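DNA polymerase III subunit beta (Helicobacter pylori 26695, PDB 4S3I) forms a ring-shaped dimer around DNA, tethering DNA polymerases and other proteins to the duplex and so making replication processive. Local coordinates at residues V69-G74 / P110-D115; F259-E264 / K310-E315. All blocks are in the same frame, centred on the assembly; numbering follows the deposited sequence.

Interaction 1: residues V69-G74 / P110-D115; sequences VGTING and PMFDAD
G70 meets M111 through its bare CA, which lies 3.8 Å from the M111 SD; with no side chain on the strand here, the sulfur can settle close against the backbone. Nearer its root the slender methionine chain lies beside T71, its CG 3.1 Å from the T71 O. M111 CA approaches the same T71 O at 3.4 Å in a bent CA-H...O contact (127° at the hydrogen). Such carbon contacts are the company this buried carbonyl keeps, for neither T71 O nor T71 N has a hydrogen-bond partner. The reason lies in the fold: strand 68-73 is an edge strand of its sheet within the chain, pairing through G70 and I72 with strand 34-40, while T71 points its backbone N and O to the other edge, covered by the loop that leaves strand 105-110 of the neighbouring sheet. The T71 side chain makes the direct link. With chi1 at 82°, OG1 sits between the backbone N and the carbonyl carbon and accepts from F112 N at 2.8 Å, nearly straight at 166°; the hydroxyl also hydrogen-bonds H34 ND1, and the F112 ring stacks on that of H34. The methyl branch turns to A114, T71 CG2 lying 4.1 Å from the CB of A114, a residue small enough to sit close to the strand. Beyond I72, which joins M111 in touching L98, a water accepts from N73 N at 2.9 Å and donates to P110 O, bridging the two backbones. N73 also caps helix 74-82, its OD1 accepting from K76 N.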
loop_
_atom_site.group_PDB
_atom_site.type_symbol
_atom_site.label_atom_id
_atom_site.label_comp_id
_atom_site.label_asym_id
_atom_site.label_seq_id
_atom_site.Cartn_x
_atom_site.Cartn_y
_atom_site.Cartn_z
ATOM N N VAL A 69 -32.587 -10.729 18.021
ATOM C CA VAL A 69 -31.239 -11.111 17.602
ATOM C C VAL A 69 -31.223 -11.595 16.157
ATOM O O VAL A 69 -32.256 -12.008 15.627
ATOM C CB VAL A 69 -30.696 -12.236 18.497
ATOM C CG1 VAL A 69 -30.498 -11.741 19.921
ATOM C CG2 VAL A 69 -31.654 -13.430 18.485
ATOM N N GLY A 70 -30.048 -11.559 15.533
ATOM C CA GLY A 70 -29.854 -12.067 14.182
ATOM C C GLY A 70 -28.362 -12.147 13.872
ATOM O O GLY A 70 -27.540 -11.869 14.742
ATOM N N THR A 71 -28.004 -12.543 12.649
ATOM C CA THR A 71 -26.594 -12.577 12.228
ATOM C C THR A 71 -26.507 -12.102 10.799
ATOM O O THR A 71 -27.496 -12.154 10.074
ATOM C CB THR A 71 -25.993 -13.996 12.246
ATOM O OG1 THR A 71 -26.361 -14.678 11.037
ATOM C CG2 THR A 71 -26.464 -14.791 13.463
ATOM N N ILE A 72 -25.317 -11.682 10.376
ATOM C CA ILE A 72 -25.126 -11.202 9.020
ATOM C C ILE A 72 -23.651 -11.326 8.652
ATOM O O ILE A 72 -22.774 -11.187 9.514
ATOM C CB ILE A 72 -25.614 -9.728 8.884
ATOM C CG1 ILE A 72 -25.601 -9.259 7.432
ATOM C CG2 ILE A 72 -24.829 -8.782 9.807
ATOM C CD1 ILE A 72 -25.853 -7.764 7.268
ATOM N N ASN A 73 -23.386 -11.611 7.380
ATOM C CA ASN A 73 -22.017 -11.644 6.872
ATOM C C ASN A 73 -21.343 -10.288 7.084
ATOM O O ASN A 73 -21.776 -9.276 6.530
ATOM C CB ASN A 73 -22.004 -12.001 5.386
ATOM C CG ASN A 73 -20.596 -12.164 4.843
ATOM O OD1 ASN A 73 -19.961 -11.195 4.454
ATOM N ND2 ASN A 73 -20.107 -13.405 4.815
ATOM N N GLY A 74 -20.292 -10.271 7.895
ATOM C CA GLY A 74 -19.655 -9.021 8.289
ATOM C C GLY A 74 -18.971 -8.262 7.165
ATOM O O GLY A 74 -18.962 -7.032 7.143
ATOM N N PRO A 110 -28.734 -12.859 3.838
ATOM C CA PRO A 110 -29.288 -13.995 4.574
ATOM C C PRO A 110 -28.704 -14.082 5.990
ATOM O O PRO A 110 -27.521 -13.802 6.182
ATOM C CB PRO A 110 -28.846 -15.198 3.737
ATOM C CG PRO A 110 -27.515 -14.733 3.095
ATOM C CD PRO A 110 -27.689 -13.250 2.865
ATOM N N MET A 111 -29.525 -14.461 6.966
ATOM C CA MET A 111 -29.043 -14.641 8.326
ATOM C C MET A 111 -28.856 -16.129 8.609
ATOM O O MET A 111 -29.522 -16.961 7.992
ATOM C CB MET A 111 -30.039 -14.033 9.318
ATOM C CG MET A 111 -30.362 -12.564 9.082
ATOM S SD MET A 111 -31.018 -11.861 10.595
ATOM C CE MET A 111 -32.588 -12.720 10.742
ATOM N N PHE A 112 -27.965 -16.469 9.540
ATOM C CA PHE A 112 -27.841 -17.854 10.003
ATOM C C PHE A 112 -28.542 -18.048 11.356
ATOM O O PHE A 112 -28.934 -17.078 12.002
ATOM C CB PHE A 112 -26.365 -18.259 10.117
ATOM C CG PHE A 112 -25.647 -18.353 8.796
ATOM C CD1 PHE A 112 -26.291 -18.847 7.665
ATOM C CD2 PHE A 112 -24.323 -17.967 8.689
ATOM C CE1 PHE A 112 -25.618 -18.937 6.441
ATOM C CE2 PHE A 112 -23.647 -18.043 7.474
ATOM C CZ PHE A 112 -24.294 -18.525 6.350
ATOM N N ASP A 113 -28.685 -19.293 11.783
ATOM C CA ASP A 113 -29.243 -19.588 13.105
ATOM C C ASP A 113 -28.303 -19.059 14.199
ATOM O O ASP A 113 -27.202 -19.573 14.389
ATOM C CB ASP A 113 -29.466 -21.098 13.253
ATOM C CG ASP A 113 -30.148 -21.478 14.567
ATOM O OD1 ASP A 113 -30.544 -20.584 15.348
ATOM O OD2 ASP A 113 -30.293 -22.695 14.803
ATOM N N ALA A 114 -28.739 -18.026 14.914
ATOM C CA ALA A 114 -27.937 -17.449 15.990
ATOM C C ALA A 114 -27.572 -18.463 17.088
ATOM O O ALA A 114 -26.638 -18.233 17.857
ATOM C CB ALA A 114 -28.639 -16.238 16.587
ATOM N N ASP A 115 -28.297 -19.574 17.153
ATOM C CA ASP A 115 -28.007 -20.621 18.136
ATOM C C ASP A 115 -26.654 -21.304 17.883
ATOM O O ASP A 115 -26.092 -21.953 18.771
ATOM C CB ASP A 115 -29.118 -21.678 18.149
ATOM C CG ASP A 115 -30.415 -21.175 18.780
ATOM O OD1 ASP A 115 -30.353 -20.271 19.643
ATOM O OD2 ASP A 115 -31.492 -21.705 18.408
HETATM O O HOH W 1 -25.297 -12.249 5.252
#

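Interaction 2: residues F259-E264 / K310-E315; sequences FTLGKE and KGLDIE
F259 and L312 both set CG beside the backbone N (chi1 -47° and -57°), which carries ring and isobutyl group into one apolar patch. Together they pack strand 257-262, an outer strand of its sheet within this chain, against the loop between strands 301-307 and 318-323 in the C-terminal domain of the beta sliding ring. The two side chains cross at about a right angle, L312 CD1 lying 4.0 Å from F259 CD1 in an oblique approach. That same L312 CD1 is also 4.0 Å from L261 CD2, so this one methyl touches both strand residues, while L312 CD2 lies near T260 O. I314 closes on the far corner of the ring: its CG1 comes to 3.4 Å from F259 CE1, and its CD1 reaches F259 CZ at 3.5 Å. F259, L312 and I314 all rest on L284 as well, a continuous hydrocarbon surface suited to large apolar residues. Between L312 and I314 the chain folds in an inverse gamma turn centred on D313, whose weak bond runs from I314 N to L312 O; this brings both apolar side chains to the strand. Beyond L312, towards K310, a water donates to T260 O at 3.0 Å and to K310 O at 3.3 Å.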
loop_
_atom_site.group_PDB
_atom_site.type_symbol
_atom_site.label_atom_id
_atom_site.label_comp_id
_atom_site.label_asym_id
_atom_site.label_seq_id
_atom_site.Cartn_x
_atom_site.Cartn_y
_atom_site.Cartn_z
ATOM N N PHE A 259 27.875 3.441 26.942
ATOM C CA PHE A 259 28.047 4.647 26.130
ATOM C C PHE A 259 26.729 5.378 25.889
ATOM O O PHE A 259 25.735 4.755 25.521
ATOM C CB PHE A 259 28.651 4.273 24.782
ATOM C CG PHE A 259 29.836 3.346 24.877
ATOM C CD1 PHE A 259 31.046 3.797 25.387
ATOM C CD2 PHE A 259 29.745 2.032 24.427
ATOM C CE1 PHE A 259 32.155 2.943 25.452
ATOM C CE2 PHE A 259 30.849 1.170 24.482
ATOM C CZ PHE A 259 32.056 1.631 24.995
ATOM N N THR A 260 26.716 6.692 26.097
ATOM C CA THR A 260 25.545 7.510 25.782
ATOM C C THR A 260 25.737 8.062 24.360
ATOM O O THR A 260 26.690 8.788 24.094
ATOM C CB THR A 260 25.375 8.642 26.798
ATOM O OG1 THR A 260 25.222 8.072 28.107
ATOM C CG2 THR A 260 24.155 9.496 26.478
ATOM N N LEU A 261 24.852 7.679 23.446
ATOM C CA LEU A 261 25.041 7.928 22.008
ATOM C C LEU A 261 23.806 8.574 21.379
ATOM O O LEU A 261 22.723 8.547 21.965
ATOM C CB LEU A 261 25.359 6.612 21.306
ATOM C CG LEU A 261 26.569 5.865 21.865
ATOM C CD1 LEU A 261 26.533 4.383 21.502
ATOM C CD2 LEU A 261 27.882 6.508 21.371
ATOM N N GLY A 262 23.956 9.132 20.177
ATOM C CA GLY A 262 22.859 9.834 19.531
ATOM C C GLY A 262 21.936 8.882 18.781
ATOM O O GLY A 262 22.382 8.147 17.881
ATOM N N LYS A 263 20.652 8.899 19.132
ATOM C CA LYS A 263 19.712 7.928 18.569
ATOM C C LYS A 263 19.530 8.104 17.057
ATOM O O LYS A 263 19.728 7.155 16.298
ATOM C CB LYS A 263 18.347 7.986 19.280
ATOM C CG LYS A 263 17.368 6.897 18.799
ATOM C CD LYS A 263 15.952 7.016 19.454
ATOM C CE LYS A 263 15.200 8.274 19.025
ATOM N NZ LYS A 263 13.910 8.465 19.816
ATOM N N GLU A 264 19.161 9.311 16.631
ATOM C CA GLU A 264 18.848 9.555 15.226
ATOM C C GLU A 264 20.086 9.446 14.336
ATOM O O GLU A 264 20.000 8.956 13.204
ATOM C CB GLU A 264 18.154 10.914 15.035
ATOM C CG GLU A 264 16.730 10.984 15.587
ATOM C CD GLU A 264 15.805 9.873 15.061
ATOM O OE1 GLU A 264 15.838 9.559 13.851
ATOM O OE2 GLU A 264 15.025 9.309 15.860
ATOM N N LYS A 310 30.873 14.618 23.009
ATOM C CA LYS A 310 31.115 14.315 24.426
ATOM C C LYS A 310 31.843 12.982 24.538
ATOM O O LYS A 310 31.218 11.915 24.522
ATOM C CB LYS A 310 29.807 14.273 25.211
ATOM C CG LYS A 310 29.968 14.231 26.733
ATOM C CD LYS A 310 28.644 14.568 27.411
ATOM C CE LYS A 310 28.806 14.778 28.911
ATOM N NZ LYS A 310 29.397 13.585 29.583
ATOM N N GLY A 311 33.168 13.058 24.662
ATOM C CA GLY A 311 34.049 11.902 24.574
ATOM C C GLY A 311 33.613 10.674 25.342
ATOM O O GLY A 311 33.186 10.763 26.495
ATOM N N LEU A 312 33.716 9.516 24.695
ATOM C CA LEU A 312 33.391 8.262 25.349
ATOM C C LEU A 312 34.562 7.821 26.244
ATOM O O LEU A 312 35.725 8.062 25.908
ATOM C CB LEU A 312 33.094 7.190 24.297
ATOM C CG LEU A 312 31.978 7.498 23.294
ATOM C CD1 LEU A 312 31.737 6.288 22.389
ATOM C CD2 LEU A 312 30.685 7.909 24.013
ATOM N N ASP A 313 34.263 7.180 27.371
ATOM C CA ASP A 313 35.323 6.608 28.210
ATOM C C ASP A 313 35.920 5.372 27.530
ATOM O O ASP A 313 35.605 4.232 27.875
ATOM C CB ASP A 313 34.804 6.271 29.613
ATOM C CG ASP A 313 35.887 5.687 30.517
ATOM O OD1 ASP A 313 35.549 4.849 31.386
ATOM O OD2 ASP A 313 37.072 6.065 30.357
ATOM N N ILE A 314 36.791 5.627 26.560
ATOM C CA ILE A 314 37.371 4.600 25.700
ATOM C C ILE A 314 38.849 4.939 25.490
ATOM O O ILE A 314 39.177 6.028 25.012
ATOM C CB ILE A 314 36.652 4.572 24.326
ATOM C CG1 ILE A 314 35.277 3.914 24.454
ATOM C CG2 ILE A 314 37.503 3.875 23.266
ATOM C CD1 ILE A 314 35.043 2.759 23.494
ATOM N N GLU A 315 39.738 4.024 25.860
ATOM C CA GLU A 315 41.166 4.288 25.731
ATOM C C GLU A 315 41.732 3.621 24.485
ATOM O O GLU A 315 42.920 3.736 24.190
ATOM C CB GLU A 315 41.924 3.836 26.984
ATOM C CG GLU A 315 42.610 4.976 27.735
ATOM C CD GLU A 315 43.656 5.699 26.892
ATOM O OE1 GLU A 315 43.358 6.804 26.386
ATOM O OE2 GLU A 315 44.777 5.162 26.740
HETATM O O HOH W 2 28.143 11.064 25.353
#

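Overall arrangement
From the N terminus, the chain first closes a loop at interaction 1, where strand 68-73 meets the segment after strand 105-110; helix 74-82 and hairpin strands 89-94 and 97-102 lie between. This ties the sheet shared with the central domain to the five-strand sheet ending in strand 105-110. The chain then crosses the central domain before interaction 2 opens at 259-264 and closes at 310-315, joining strand 257-262, at the edge of the sheet containing 338-343 and 350-354, to the loop linking strands 301-307 and 318-323 of the four-strand sheet. The loops are in series, neither nesting nor crossing. The centres of interactions 1 and 2 lie about 62 Å apart, on opposite sides of the chain's centre.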